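PDB 2RDM: response regulator receiver protein from Sinorhizobium medicae, which probably acts as a phosphorylation-controlled receiver in two-component signalling, accepting a phosphoryl group on an aspartate, although its particular pathway is unknown. Local coordinates for residues A34-K46 against F60-V72. The protein carries 1 engineered substitution. Numbering follows the deposited sequence.
Engineered in segment 34-46: Met44 (natural residue Leu).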
# COMPACT_ATOMS: atom_id res chain seq x y z
N ALA A 34 -3.10 -31.19 3.98
CA ALA A 34 -3.90 -31.22 2.75
C ALA A 34 -5.24 -31.89 3.00
O ALA A 34 -5.30 -33.02 3.49
CB ALA A 34 -3.13 -31.95 1.67
N VAL A 35 -6.32 -31.19 2.66
CA VAL A 35 -7.68 -31.75 2.82
C VAL A 35 -8.46 -31.60 1.53
O VAL A 35 -8.14 -30.76 0.70
CB VAL A 35 -8.45 -31.15 4.03
CG1 VAL A 35 -7.72 -31.45 5.35
CG2 VAL A 35 -8.64 -29.65 3.88
N SER A 36 -9.49 -32.43 1.35
CA SER A 36 -10.20 -32.47 0.07
C SER A 36 -11.59 -31.84 0.09
O SER A 36 -12.32 -31.94 -0.90
CB SER A 36 -10.26 -33.91 -0.45
OG SER A 36 -10.90 -34.76 0.48
N SER A 37 -11.98 -31.19 1.19
CA SER A 37 -13.26 -30.48 1.24
C SER A 37 -13.22 -29.27 2.17
O SER A 37 -12.38 -29.20 3.07
CB SER A 37 -14.39 -31.42 1.67
OG SER A 37 -14.34 -31.64 3.07
N GLY A 38 -14.17 -28.36 1.97
CA GLY A 38 -14.38 -27.23 2.87
C GLY A 38 -14.76 -27.65 4.28
O GLY A 38 -14.28 -27.08 5.26
N ALA A 39 -15.62 -28.67 4.37
CA ALA A 39 -16.04 -29.22 5.67
C ALA A 39 -14.86 -29.73 6.46
O ALA A 39 -14.77 -29.48 7.66
CB ALA A 39 -17.09 -30.35 5.48
N LYS A 40 -13.95 -30.44 5.77
CA LYS A 40 -12.75 -30.98 6.41
C LYS A 40 -11.79 -29.86 6.81
O LYS A 40 -11.18 -29.91 7.89
CB LYS A 40 -12.06 -32.00 5.49
CG LYS A 40 -12.78 -33.36 5.41
CD LYS A 40 -12.38 -34.15 4.16
CE LYS A 40 -12.97 -35.55 4.15
NZ LYS A 40 -12.56 -36.33 2.94
N ALA A 41 -11.67 -28.85 5.96
CA ALA A 41 -10.85 -27.67 6.29
C ALA A 41 -11.35 -26.95 7.57
O ALA A 41 -10.55 -26.61 8.45
CB ALA A 41 -10.80 -26.70 5.12
N ILE A 42 -12.66 -26.76 7.66
CA ILE A 42 -13.27 -26.08 8.83
C ILE A 42 -13.07 -26.91 10.12
O ILE A 42 -12.70 -26.37 11.16
CB ILE A 42 -14.76 -25.75 8.55
CG1 ILE A 42 -14.83 -24.62 7.52
CG2 ILE A 42 -15.53 -25.37 9.83
CD1 ILE A 42 -16.18 -24.43 6.88
N GLU A 43 -13.25 -28.22 10.00
CA GLU A 43 -13.00 -29.14 11.12
C GLU A 43 -11.56 -29.01 11.63
O GLU A 43 -11.35 -28.88 12.84
CB GLU A 43 -13.29 -30.58 10.70
CG GLU A 43 -13.13 -31.60 11.83
CD GLU A 43 -13.48 -33.01 11.39
OE1 GLU A 43 -12.78 -33.54 10.51
OE2 GLU A 43 -14.45 -33.58 11.92
N MSE A 44 -10.62 -28.98 10.72
CA MSE A 44 -9.26 -28.80 11.07
C MSE A 44 -8.99 -27.46 11.74
O MSE A 44 -8.33 -27.40 12.74
CB MSE A 44 -8.38 -29.02 9.86
CG MSE A 44 -6.95 -29.06 10.16
SE MSE A 44 -6.32 -30.64 11.04
CE MSE A 44 -7.63 -31.78 10.50
N LEU A 45 -9.52 -26.40 11.18
CA LEU A 45 -9.40 -25.06 11.77
C LEU A 45 -9.95 -25.03 13.20
O LEU A 45 -9.33 -24.46 14.09
CB LEU A 45 -10.10 -24.02 10.91
CG LEU A 45 -9.32 -23.58 9.66
CD1 LEU A 45 -10.23 -23.05 8.57
CD2 LEU A 45 -8.24 -22.56 10.00
N LYS A 46 -11.08 -25.69 13.40
CA LYS A 46 -11.75 -25.71 14.71
C LYS A 46 -11.13 -26.68 15.72
O LYS A 46 -11.48 -26.65 16.89
CB LYS A 46 -13.24 -26.02 14.54
CG LYS A 46 -14.06 -24.87 13.98
CD LYS A 46 -15.53 -25.24 13.89
CE LYS A 46 -16.38 -24.08 13.37
NZ LYS A 46 -16.39 -22.91 14.29
N PHE A 60 -16.30 -26.69 -3.73
CA PHE A 60 -16.05 -28.09 -3.45
C PHE A 60 -17.23 -28.89 -3.99
O PHE A 60 -18.14 -28.30 -4.58
CB PHE A 60 -15.85 -28.29 -1.96
CG PHE A 60 -14.62 -27.58 -1.43
CD1 PHE A 60 -13.35 -28.12 -1.64
CD2 PHE A 60 -14.74 -26.38 -0.75
CE1 PHE A 60 -12.21 -27.47 -1.17
CE2 PHE A 60 -13.60 -25.71 -0.26
CZ PHE A 60 -12.34 -26.26 -0.48
N CYS A 61 -17.21 -30.21 -3.83
CA CYS A 61 -18.31 -31.07 -4.32
C CYS A 61 -19.62 -30.68 -3.65
O CYS A 61 -20.66 -30.60 -4.32
CB CYS A 61 -18.01 -32.55 -4.07
SG CYS A 61 -16.56 -33.19 -4.93
N GLN A 62 -19.55 -30.41 -2.35
CA GLN A 62 -20.70 -30.01 -1.55
C GLN A 62 -20.34 -28.79 -0.69
O GLN A 62 -19.16 -28.55 -0.41
CB GLN A 62 -21.16 -31.17 -0.65
CG GLN A 62 -21.85 -32.32 -1.39
CD GLN A 62 -23.13 -31.90 -2.09
OE1 GLN A 62 -23.96 -31.20 -1.51
NE2 GLN A 62 -23.31 -32.33 -3.33
N PRO A 63 -21.36 -27.98 -0.28
CA PRO A 63 -21.11 -26.94 0.73
C PRO A 63 -20.59 -27.55 2.04
O PRO A 63 -20.85 -28.71 2.31
CB PRO A 63 -22.51 -26.34 0.96
CG PRO A 63 -23.23 -26.58 -0.32
CD PRO A 63 -22.75 -27.93 -0.78
N PRO A 64 -19.86 -26.77 2.87
CA PRO A 64 -19.49 -25.35 2.79
C PRO A 64 -18.43 -25.02 1.74
O PRO A 64 -17.52 -25.82 1.50
CB PRO A 64 -18.96 -25.03 4.20
CG PRO A 64 -18.55 -26.33 4.76
CD PRO A 64 -19.32 -27.41 4.08
N ASP A 65 -18.58 -23.85 1.11
CA ASP A 65 -17.64 -23.41 0.09
C ASP A 65 -16.39 -22.75 0.69
O ASP A 65 -16.28 -22.58 1.92
CB ASP A 65 -18.35 -22.50 -0.92
CG ASP A 65 -18.88 -21.20 -0.31
OD1 ASP A 65 -18.29 -20.66 0.65
OD2 ASP A 65 -19.91 -20.70 -0.82
N GLY A 66 -15.47 -22.36 -0.19
CA GLY A 66 -14.22 -21.74 0.24
C GLY A 66 -14.36 -20.37 0.88
O GLY A 66 -13.53 -19.98 1.72
N TRP A 67 -15.41 -19.64 0.49
CA TRP A 67 -15.71 -18.35 1.12
C TRP A 67 -15.99 -18.56 2.60
O TRP A 67 -15.50 -17.81 3.46
CB TRP A 67 -16.92 -17.66 0.47
CG TRP A 67 -16.87 -17.53 -1.04
CD1 TRP A 67 -17.79 -18.01 -1.93
CD2 TRP A 67 -15.86 -16.88 -1.81
NE1 TRP A 67 -17.42 -17.68 -3.21
CE2 TRP A 67 -16.24 -16.99 -3.16
CE3 TRP A 67 -14.68 -16.20 -1.50
CZ2 TRP A 67 -15.46 -16.46 -4.20
CZ3 TRP A 67 -13.91 -15.69 -2.52
CH2 TRP A 67 -14.31 -15.82 -3.86
N GLN A 68 -16.74 -19.63 2.89
CA GLN A 68 -17.08 -19.96 4.27
C GLN A 68 -15.88 -20.48 5.05
O GLN A 68 -15.73 -20.17 6.24
CB GLN A 68 -18.26 -20.92 4.33
CG GLN A 68 -18.87 -21.08 5.71
CD GLN A 68 -18.98 -19.77 6.51
OE1 GLN A 68 -19.53 -18.77 6.04
NE2 GLN A 68 -18.47 -19.79 7.73
N VAL A 69 -15.00 -21.23 4.37
CA VAL A 69 -13.75 -21.71 4.98
C VAL A 69 -12.94 -20.52 5.50
O VAL A 69 -12.46 -20.53 6.64
CB VAL A 69 -12.86 -22.54 4.00
CG1 VAL A 69 -11.51 -22.90 4.65
CG2 VAL A 69 -13.57 -23.81 3.58
N ALA A 70 -12.81 -19.49 4.66
CA ALA A 70 -12.02 -18.31 5.02
C ALA A 70 -12.61 -17.53 6.21
O ALA A 70 -11.87 -17.02 7.05
CB ALA A 70 -11.86 -17.41 3.80
N ARG A 71 -13.94 -17.46 6.28
CA ARG A 71 -14.63 -16.79 7.38
C ARG A 71 -14.33 -17.49 8.69
O ARG A 71 -14.00 -16.83 9.68
CB ARG A 71 -16.14 -16.73 7.15
CG ARG A 71 -16.49 -15.94 5.92
CD ARG A 71 -17.92 -15.39 5.92
NE ARG A 71 -18.32 -15.17 4.54
CZ ARG A 71 -17.93 -14.13 3.80
NH1 ARG A 71 -17.14 -13.18 4.33
NH2 ARG A 71 -18.34 -14.03 2.54
N VAL A 72 -14.40 -18.82 8.68
CA VAL A 72 -14.06 -19.62 9.88
C VAL A 72 -12.60 -19.39 10.29
O VAL A 72 -12.32 -19.13 11.47
CB VAL A 72 -14.35 -21.12 9.67
CG1 VAL A 72 -13.89 -21.92 10.86
CG2 VAL A 72 -15.85 -21.33 9.45
O HOH W 1 -14.94 -31.60 -1.74
O HOH W 2 -17.05 -28.61 1.42
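With CG of Phe60 anti to its own carbonyl carbon (chi1 -64°), the ring is laid against the start of helix 38-46, where Gly38 N stands 3.3 Å above the ring plane, over its centre. In Val69, CG1 lies anti to the backbone N and CG2 anti to the carbonyl carbon, which sends CG1 to Ala41 CB (3.9 Å) and CG2 to Gly38 CA (3.6 Å). Gly38 CA adds a CH-pi contact over the Phe60 ring, 3.9 Å from the centroid and 27° off the normal. Replacing Phe60 by alanine takes away the ring, which is likely to leave the Ser37-Gly38 peptide without its aromatic cover and to open a gap toward Ala11 of strand 7-11, which the Phe60 side chain also touches. Helices 38-46 and 66-72 run parallel within 3°, axes 9.3 Å apart, as neighbours on one face of the parallel sheet of this CheY-like receiver fold. Val69 is a knob among Gly38, Ala41, Ile42 and Leu45. Ile42 reaches two ways: CD1 meets Pro64 CG at 3.7 Å, while CG1 packs on Val72 CG2 at 3.9 Å, the Ile42 and Val72 side chains crossing at about a right angle. One water accepts from Ala39 N and donates to Pro64 O and Gln62 O.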